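Side-chain contacts in catalase (Corynebacterium glutamicum, PDB 4B7H), which probably breaks down hydrogen peroxide to water and oxygen at a buried haem and is inhibited by nitric oxide: residues V105-V110 with P269-K274; A127-T132 with N136-G141. All coordinates share one frame; numbering follows the deposited sequence.

Contact 1 of 2, residues V105-V110 with P269-K274; sequences VRFSTV and PIWDVK. With HEM (protoporphyrin IX containing Fe), chain E.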
loop_
_atom_site.group_PDB
_atom_site.type_symbol
_atom_site.label_atom_id
_atom_site.label_comp_id
_atom_site.label_asym_id
_atom_site.label_seq_id
_atom_site.Cartn_x
_atom_site.Cartn_y
_atom_site.Cartn_z
ATOM N N VAL A 105 15.526 -15.079 -16.907
ATOM C CA VAL A 105 16.689 -14.850 -16.057
ATOM C C VAL A 105 16.761 -13.386 -15.674
ATOM O O VAL A 105 16.401 -12.524 -16.466
ATOM C CB VAL A 105 18.013 -15.310 -16.745
ATOM C CG1 VAL A 105 18.372 -14.409 -17.931
ATOM C CG2 VAL A 105 19.160 -15.351 -15.756
ATOM N N ARG A 106 17.197 -13.106 -14.449
ATOM C CA ARG A 106 17.556 -11.745 -14.062
ATOM C C ARG A 106 18.952 -11.763 -13.452
ATOM O O ARG A 106 19.258 -12.601 -12.591
ATOM C CB ARG A 106 16.528 -11.134 -13.096
ATOM C CG ARG A 106 16.772 -9.649 -12.765
ATOM C CD ARG A 106 15.636 -9.092 -11.922
ATOM N NE ARG A 106 15.812 -7.687 -11.536
ATOM C CZ ARG A 106 16.540 -7.274 -10.498
ATOM N NH1 ARG A 106 17.202 -8.154 -9.747
ATOM N NH2 ARG A 106 16.621 -5.970 -10.219
ATOM N N PHE A 107 19.800 -10.864 -13.940
ATOM C CA PHE A 107 21.140 -10.649 -13.402
ATOM C C PHE A 107 21.116 -9.338 -12.637
ATOM O O PHE A 107 20.295 -8.463 -12.921
ATOM C CB PHE A 107 22.155 -10.516 -14.534
ATOM C CG PHE A 107 22.241 -11.725 -15.436
ATOM C CD1 PHE A 107 22.939 -12.859 -15.037
ATOM C CD2 PHE A 107 21.652 -11.711 -16.690
ATOM C CE1 PHE A 107 23.030 -13.965 -15.868
ATOM C CE2 PHE A 107 21.737 -12.811 -17.524
ATOM C CZ PHE A 107 22.429 -13.940 -17.114
ATOM N N SER A 108 22.031 -9.162 -11.694
ATOM C CA SER A 108 21.970 -7.983 -10.834
ATOM C C SER A 108 23.264 -7.775 -10.075
ATOM O O SER A 108 24.111 -8.661 -10.037
ATOM C CB SER A 108 20.832 -8.157 -9.820
ATOM O OG SER A 108 20.992 -9.369 -9.093
ATOM N N THR A 109 23.406 -6.605 -9.461
ATOM C CA THR A 109 24.373 -6.423 -8.384
ATOM C C THR A 109 23.608 -6.650 -7.076
ATOM O O THR A 109 22.464 -7.106 -7.115
ATOM C CB THR A 109 25.001 -5.024 -8.416
ATOM O OG1 THR A 109 23.954 -4.045 -8.407
ATOM C CG2 THR A 109 25.863 -4.841 -9.660
ATOM N N VAL A 110 24.212 -6.326 -5.933
ATOM C CA VAL A 110 23.582 -6.567 -4.633
ATOM C C VAL A 110 23.268 -5.299 -3.841
ATOM O O VAL A 110 22.123 -5.073 -3.449
ATOM C CB VAL A 110 24.448 -7.492 -3.749
ATOM C CG1 VAL A 110 23.826 -7.648 -2.354
ATOM C CG2 VAL A 110 24.631 -8.842 -4.426
ATOM N N PRO A 269 23.837 -15.768 -25.602
ATOM C CA PRO A 269 24.752 -16.389 -24.640
ATOM C C PRO A 269 24.230 -17.735 -24.142
ATOM O O PRO A 269 23.010 -17.930 -23.992
ATOM C CB PRO A 269 24.807 -15.371 -23.497
ATOM C CG PRO A 269 23.481 -14.691 -23.546
ATOM C CD PRO A 269 23.122 -14.618 -25.020
ATOM N N ILE A 270 25.162 -18.654 -23.896
ATOM C CA ILE A 270 24.844 -20.017 -23.502
ATOM C C ILE A 270 25.625 -20.385 -22.245
ATOM O O ILE A 270 26.758 -19.931 -22.051
ATOM C CB ILE A 270 25.192 -21.003 -24.645
ATOM C CG1 ILE A 270 24.356 -20.697 -25.889
ATOM C CG2 ILE A 270 24.987 -22.448 -24.217
ATOM C CD1 ILE A 270 24.895 -21.327 -27.149
ATOM N N TRP A 271 25.003 -21.179 -21.380
ATOM C CA TRP A 271 25.675 -21.773 -20.231
ATOM C C TRP A 271 25.434 -23.271 -20.232
ATOM O O TRP A 271 24.314 -23.724 -20.486
ATOM C CB TRP A 271 25.114 -21.215 -18.924
ATOM C CG TRP A 271 25.567 -19.828 -18.578
ATOM C CD1 TRP A 271 26.524 -19.484 -17.663
ATOM C CD2 TRP A 271 25.087 -18.597 -19.139
ATOM N NE1 TRP A 271 26.672 -18.114 -17.622
ATOM C CE2 TRP A 271 25.796 -17.547 -18.511
ATOM C CE3 TRP A 271 24.122 -18.280 -20.102
ATOM C CZ2 TRP A 271 25.571 -16.202 -18.815
ATOM C CZ3 TRP A 271 23.896 -16.940 -20.407
ATOM C CH2 TRP A 271 24.618 -15.916 -19.763
ATOM N N ASP A 272 26.475 -24.041 -19.936
ATOM C CA ASP A 272 26.300 -25.474 -19.728
ATOM C C ASP A 272 25.852 -25.755 -18.293
ATOM O O ASP A 272 26.459 -25.273 -17.338
ATOM C CB ASP A 272 27.581 -26.226 -20.076
ATOM C CG ASP A 272 27.852 -26.223 -21.562
ATOM O OD1 ASP A 272 27.125 -26.934 -22.292
ATOM O OD2 ASP A 272 28.769 -25.497 -22.003
ATOM N N VAL A 273 24.765 -26.513 -18.158
ATOM C CA VAL A 273 24.190 -26.848 -16.854
ATOM C C VAL A 273 24.799 -28.141 -16.330
ATOM O O VAL A 273 24.703 -29.185 -16.975
ATOM C CB VAL A 273 22.659 -27.014 -16.942
ATOM C CG1 VAL A 273 22.083 -27.395 -15.583
ATOM C CG2 VAL A 273 22.009 -25.733 -17.458
ATOM N N LYS A 274 25.437 -28.064 -15.168
ATOM C CA LYS A 274 26.086 -29.225 -14.568
ATOM C C LYS A 274 25.729 -29.300 -13.089
ATOM O O LYS A 274 25.297 -28.307 -12.493
ATOM C CB LYS A 274 27.612 -29.151 -14.745
ATOM C CG LYS A 274 28.069 -28.863 -16.174
ATOM C CD LYS A 274 29.586 -28.934 -16.317
ATOM C CE LYS A 274 30.022 -28.579 -17.736
ATOM N NZ LYS A 274 29.508 -29.557 -18.731
HETATM C CHA HEM E . 17.199 -10.980 -3.831
HETATM C CHB HEM E . 16.652 -12.516 0.736
HETATM C CHC HEM E . 20.880 -14.848 0.383
HETATM C CHD HEM E . 20.501 -14.532 -4.406
HETATM C C1A HEM E . 16.693 -11.176 -2.570
HETATM C C2A HEM E . 15.435 -10.654 -2.069
HETATM C C3A HEM E . 15.289 -11.100 -0.813
HETATM C C4A HEM E . 16.441 -11.900 -0.476
HETATM C CMA HEM E . 14.130 -10.850 0.158
HETATM C CAA HEM E . 14.460 -9.768 -2.876
HETATM C CBA HEM E . 13.511 -10.655 -3.668
HETATM C CGA HEM E . 12.405 -9.880 -4.334
HETATM O O1A HEM E . 12.042 -10.264 -5.474
HETATM O O2A HEM E . 11.874 -8.897 -3.755
HETATM C C1B HEM E . 17.761 -13.263 1.062
HETATM C C2B HEM E . 18.051 -13.835 2.358
HETATM C C3B HEM E . 19.242 -14.461 2.258
HETATM C C4B HEM E . 19.708 -14.319 0.897
HETATM C CMB HEM E . 17.133 -13.689 3.588
HETATM C CAB HEM E . 20.032 -15.262 3.311
HETATM C CBB HEM E . 19.436 -15.891 4.323
HETATM C C1C HEM E . 21.059 -15.121 -0.961
HETATM C C2C HEM E . 21.884 -16.165 -1.554
HETATM C C3C HEM E . 21.765 -16.059 -2.889
HETATM C C4C HEM E . 20.852 -14.970 -3.163
HETATM C CMC HEM E . 22.745 -17.173 -0.754
HETATM C CAC HEM E . 22.369 -16.931 -4.016
HETATM C CBC HEM E . 22.676 -18.228 -3.844
HETATM C C1D HEM E . 19.639 -13.503 -4.671
HETATM C C2D HEM E . 19.393 -13.018 -5.991
HETATM C C3D HEM E . 18.375 -11.922 -5.832
HETATM C C4D HEM E . 18.085 -11.847 -4.426
HETATM C CMD HEM E . 20.036 -13.499 -7.289
HETATM C CAD HEM E . 17.774 -11.111 -6.970
HETATM C CBD HEM E . 16.718 -11.967 -7.666
HETATM C CGD HEM E . 16.242 -11.153 -8.831
HETATM O O1D HEM E . 15.054 -10.744 -8.853
HETATM O O2D HEM E . 17.066 -10.887 -9.743
HETATM N NA HEM E . 17.284 -11.943 -1.576
HETATM N NB HEM E . 18.785 -13.569 0.193
HETATM N NC HEM E . 20.437 -14.413 -1.977
HETATM N ND HEM E . 18.862 -12.789 -3.764
HETATM FE FE HEM E . 18.882 -13.143 -1.783
#

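Contact 2 of 2, residues A127-T132 with N136-G141; sequences ALRFYT and NYDIVG. With HEM (protoporphyrin IX containing Fe), chain E.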
loop_
_atom_site.group_PDB
_atom_site.type_symbol
_atom_site.label_atom_id
_atom_site.label_comp_id
_atom_site.label_asym_id
_atom_site.label_seq_id
_atom_site.Cartn_x
_atom_site.Cartn_y
_atom_site.Cartn_z
ATOM N N ALA A 127 19.742 -15.319 -11.479
ATOM C CA ALA A 127 18.468 -15.865 -11.025
ATOM C C ALA A 127 17.609 -16.372 -12.171
ATOM O O ALA A 127 17.139 -15.587 -13.003
ATOM C CB ALA A 127 17.715 -14.815 -10.220
ATOM N N LEU A 128 17.376 -17.681 -12.183
ATOM C CA LEU A 128 16.677 -18.353 -13.276
ATOM C C LEU A 128 15.283 -18.792 -12.876
ATOM O O LEU A 128 15.079 -19.253 -11.753
ATOM C CB LEU A 128 17.458 -19.603 -13.674
ATOM C CG LEU A 128 18.815 -19.333 -14.313
ATOM C CD1 LEU A 128 19.745 -20.498 -14.059
ATOM C CD2 LEU A 128 18.641 -19.083 -15.809
ATOM N N ARG A 129 14.332 -18.660 -13.803
ATOM C CA ARG A 129 13.034 -19.322 -13.698
ATOM C C ARG A 129 12.872 -20.276 -14.861
ATOM O O ARG A 129 13.082 -19.890 -16.015
ATOM C CB ARG A 129 11.879 -18.318 -13.773
ATOM C CG ARG A 129 10.529 -18.996 -14.082
ATOM C CD ARG A 129 9.367 -18.092 -13.695
ATOM N NE ARG A 129 9.449 -17.803 -12.269
ATOM C CZ ARG A 129 8.932 -16.732 -11.676
ATOM N NH1 ARG A 129 8.250 -15.839 -12.386
ATOM N NH2 ARG A 129 9.101 -16.558 -10.370
ATOM N N PHE A 130 12.486 -21.510 -14.561
ATOM C CA PHE A 130 12.109 -22.464 -15.588
ATOM C C PHE A 130 10.601 -22.670 -15.531
ATOM O O PHE A 130 10.055 -23.043 -14.486
ATOM C CB PHE A 130 12.862 -23.781 -15.383
ATOM C CG PHE A 130 14.357 -23.613 -15.352
ATOM C CD1 PHE A 130 15.051 -23.327 -16.517
ATOM C CD2 PHE A 130 15.066 -23.699 -14.156
ATOM C CE1 PHE A 130 16.425 -23.149 -16.505
ATOM C CE2 PHE A 130 16.453 -23.518 -14.133
ATOM C CZ PHE A 130 17.130 -23.242 -15.308
ATOM N N TYR A 131 9.926 -22.385 -16.645
ATOM C CA TYR A 131 8.473 -22.527 -16.708
ATOM C C TYR A 131 8.148 -23.982 -17.034
ATOM O O TYR A 131 7.877 -24.321 -18.190
ATOM C CB TYR A 131 7.869 -21.577 -17.756
ATOM C CG TYR A 131 8.039 -20.091 -17.439
ATOM C CD1 TYR A 131 9.201 -19.399 -17.796
ATOM C CD2 TYR A 131 7.027 -19.378 -16.801
ATOM C CE1 TYR A 131 9.351 -18.046 -17.517
ATOM C CE2 TYR A 131 7.166 -18.016 -16.513
ATOM C CZ TYR A 131 8.328 -17.354 -16.882
ATOM O OH TYR A 131 8.494 -16.014 -16.605
ATOM N N THR A 132 8.183 -24.843 -16.016
ATOM C CA THR A 132 8.038 -26.282 -16.229
ATOM C C THR A 132 6.577 -26.725 -16.255
ATOM O O THR A 132 5.672 -25.987 -15.841
ATOM C CB THR A 132 8.817 -27.138 -15.178
ATOM O OG1 THR A 132 7.954 -27.510 -14.093
ATOM C CG2 THR A 132 10.045 -26.413 -14.645
ATOM N N ASN A 136 6.524 -23.424 -11.940
ATOM C CA ASN A 136 7.737 -22.623 -12.090
ATOM C C ASN A 136 8.789 -23.097 -11.101
ATOM O O ASN A 136 8.546 -23.132 -9.899
ATOM C CB ASN A 136 7.466 -21.129 -11.875
ATOM C CG ASN A 136 6.553 -20.538 -12.941
ATOM O OD1 ASN A 136 6.415 -21.105 -14.026
ATOM N ND2 ASN A 136 5.927 -19.393 -12.637
ATOM N N TYR A 137 9.951 -23.478 -11.621
ATOM C CA TYR A 137 11.082 -23.860 -10.787
ATOM C C TYR A 137 12.132 -22.767 -10.911
ATOM O O TYR A 137 12.690 -22.557 -11.997
ATOM C CB TYR A 137 11.659 -25.202 -11.254
ATOM C CG TYR A 137 12.898 -25.637 -10.497
ATOM C CD1 TYR A 137 13.069 -25.306 -9.157
ATOM C CD2 TYR A 137 13.905 -26.369 -11.124
ATOM C CE1 TYR A 137 14.203 -25.695 -8.462
ATOM C CE2 TYR A 137 15.046 -26.759 -10.430
ATOM C CZ TYR A 137 15.184 -26.419 -9.103
ATOM O OH TYR A 137 16.312 -26.802 -8.416
ATOM N N ASP A 138 12.383 -22.052 -9.818
ATOM C CA ASP A 138 13.380 -20.991 -9.847
ATOM C C ASP A 138 14.640 -21.455 -9.158
ATOM O O ASP A 138 14.577 -22.018 -8.059
ATOM C CB ASP A 138 12.894 -19.726 -9.119
ATOM C CG ASP A 138 11.674 -19.086 -9.761
ATOM O OD1 ASP A 138 11.239 -19.509 -10.854
ATOM O OD2 ASP A 138 11.161 -18.125 -9.154
ATOM N N ILE A 139 15.776 -21.222 -9.810
ATOM C CA ILE A 139 17.069 -21.370 -9.149
ATOM C C ILE A 139 17.653 -19.970 -9.038
ATOM O O ILE A 139 18.163 -19.409 -10.011
ATOM C CB ILE A 139 18.031 -22.326 -9.887
ATOM C CG1 ILE A 139 17.375 -23.701 -10.065
ATOM C CG2 ILE A 139 19.349 -22.442 -9.109
ATOM C CD1 ILE A 139 18.207 -24.706 -10.848
ATOM N N VAL A 140 17.512 -19.395 -7.851
ATOM C CA VAL A 140 17.894 -18.016 -7.622
ATOM C C VAL A 140 19.325 -18.057 -7.104
ATOM O O VAL A 140 19.576 -18.172 -5.894
ATOM C CB VAL A 140 16.913 -17.338 -6.636
ATOM C CG1 VAL A 140 17.264 -15.870 -6.446
ATOM C CG2 VAL A 140 15.480 -17.476 -7.161
ATOM N N GLY A 141 20.268 -18.007 -8.042
ATOM C CA GLY A 141 21.666 -18.180 -7.709
ATOM C C GLY A 141 22.472 -16.901 -7.783
ATOM O O GLY A 141 21.912 -15.811 -7.916
HETATM C CHA HEM E . 17.199 -10.980 -3.831
HETATM C CHB HEM E . 16.652 -12.516 0.736
HETATM C CHC HEM E . 20.880 -14.848 0.383
HETATM C CHD HEM E . 20.501 -14.532 -4.406
HETATM C C1A HEM E . 16.693 -11.176 -2.570
HETATM C C2A HEM E . 15.435 -10.654 -2.069
HETATM C C3A HEM E . 15.289 -11.100 -0.813
HETATM C C4A HEM E . 16.441 -11.900 -0.476
HETATM C CMA HEM E . 14.130 -10.850 0.158
HETATM C CAA HEM E . 14.460 -9.768 -2.876
HETATM C CBA HEM E . 13.511 -10.655 -3.668
HETATM C CGA HEM E . 12.405 -9.880 -4.334
HETATM O O1A HEM E . 12.042 -10.264 -5.474
HETATM O O2A HEM E . 11.874 -8.897 -3.755
HETATM C C1B HEM E . 17.761 -13.263 1.062
HETATM C C2B HEM E . 18.051 -13.835 2.358
HETATM C C3B HEM E . 19.242 -14.461 2.258
HETATM C C4B HEM E . 19.708 -14.319 0.897
HETATM C CMB HEM E . 17.133 -13.689 3.588
HETATM C CAB HEM E . 20.032 -15.262 3.311
HETATM C CBB HEM E . 19.436 -15.891 4.323
HETATM C C1C HEM E . 21.059 -15.121 -0.961
HETATM C C2C HEM E . 21.884 -16.165 -1.554
HETATM C C3C HEM E . 21.765 -16.059 -2.889
HETATM C C4C HEM E . 20.852 -14.970 -3.163
HETATM C CMC HEM E . 22.745 -17.173 -0.754
HETATM C CAC HEM E . 22.369 -16.931 -4.016
HETATM C CBC HEM E . 22.676 -18.228 -3.844
HETATM C C1D HEM E . 19.639 -13.503 -4.671
HETATM C C2D HEM E . 19.393 -13.018 -5.991
HETATM C C3D HEM E . 18.375 -11.922 -5.832
HETATM C C4D HEM E . 18.085 -11.847 -4.426
HETATM C CMD HEM E . 20.036 -13.499 -7.289
HETATM C CAD HEM E . 17.774 -11.111 -6.970
HETATM C CBD HEM E . 16.718 -11.967 -7.666
HETATM C CGD HEM E . 16.242 -11.153 -8.831
HETATM O O1D HEM E . 15.054 -10.744 -8.853
HETATM O O2D HEM E . 17.066 -10.887 -9.743
HETATM N NA HEM E . 17.284 -11.943 -1.576
HETATM N NB HEM E . 18.785 -13.569 0.193
HETATM N NC HEM E . 20.437 -14.413 -1.977
HETATM N ND HEM E . 18.862 -12.789 -3.764
HETATM FE FE HEM E . 18.882 -13.143 -1.783
HETATM O O HOH W 1 5.371 -23.210 -15.512
#

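Contact 1 of 2, residues V105-V110 with P269-K274
Phe107 and Trp271 meet inside the antiparallel beta barrel that forms the core of haem catalases. Phe107 lies on strand 100-108 and Trp271 on strand 270-279. These strands are not sheet neighbours, and the two side chains come from opposite directions. The touch is narrow: Phe107 CZ lies 4.0 Å from Trp271 CH2. The ring planes are inclined at 31°, and the centroid of the Phe107 ring is 6.0 Å from that of the Trp271 six-membered ring. The pair is oblique, and the two segments bury little surface between them (61 Å²). Val105 CG2 packs over one face of the Phe107 ring, 3.8 Å above its plane and offset toward the rim. Phe126 meets both aromatic rings edge-to-face, and Phe310 adds to the cluster beside Trp271. The indole nitrogen of Trp271 is satisfied by the carbonyl of Gln206.

This dense interior contrasts with the other side of strand 270-279. There Ile270, Asp272 and Lys274 are partly exposed, and Asp272 forms a salt bridge with Arg233. The other side of strand 100-108 is polar but buried, and it faces the haem. Arg106 is extended from CG to NE, which carries its guanidinium to a haem propionate. Arg67 NE also hydrogen-bonds to the haem, and Arg106 NH1 also bonds to His70 O. Arg106 NH1 gives a hydrogen bond to HEM O2D, 2.7 Å long and 161° at the hydrogen, in the guanidinium plane.

Contact 2 of 2, residues A127-T132 with N136-G141
Asp138 OD2 is gripped by Arg129 NH2 across a beta hairpin, and also by Asn332 ND2 and the backbone N of Asp329. The Arg129 bond is 2.9 Å from NH2 to OD2. The other oxygen, Asp138 OD1, takes a bond from Arg129 NE at 2.8 Å. Both oxygens use their syn lone pairs, so this salt bridge is side-on, bidentate and nearly coplanar (24° between planes). A bend at chi3 of Arg129 (-60°) turns the guanidinium alongside the carboxylate. Asn136 ND2 lies over one face of that guanidinium, the amide and guanidinium planes tilted by 12°. The buried charges probably offset each other. Water 1 links Thr132 O to Asn136 OD1, donating to both.

Backbone bonds join Leu128 with Ile139 and Phe130 with Tyr137. On the face of these four residues, Ile139 CD1 sits at the edge of the Phe130 ring, 3.9 Å from CE2. At the haem end Ala127 CB meets Val140 CG1, which lies 3.6 Å from HEM C2D.

Strand 125-132 runs between strands 100-108 and 135-142. Leu128 and Ile139 pack on Phe230 of strand 223-232, and helix 343-359 reaches Val140 O through Arg348.

In the fold
Both contacts are buried in the same beta barrel, and both touch the haem. Contact 2 joins adjacent strands of a hairpin, so main-chain bonds hold it, and a salt bridge between facing residues adds to them. Contact 1 spans strands that are not neighbours, and only aromatic side chains meet across its interior. Its buried area is far smaller, 61 Å² against 570 Å². Strands 100-108 and 125-132 tie the two together: Arg106 N is 2.9 Å from Ala127 O, a probable hydrogen bond. Val105 CG2 also packs on Leu128 CD2. At the haem, residues 105-110 offer a charged group to a propionate, whereas 127-132 and 136-141 bring methyl groups and backbone carbonyls against its carbon atoms.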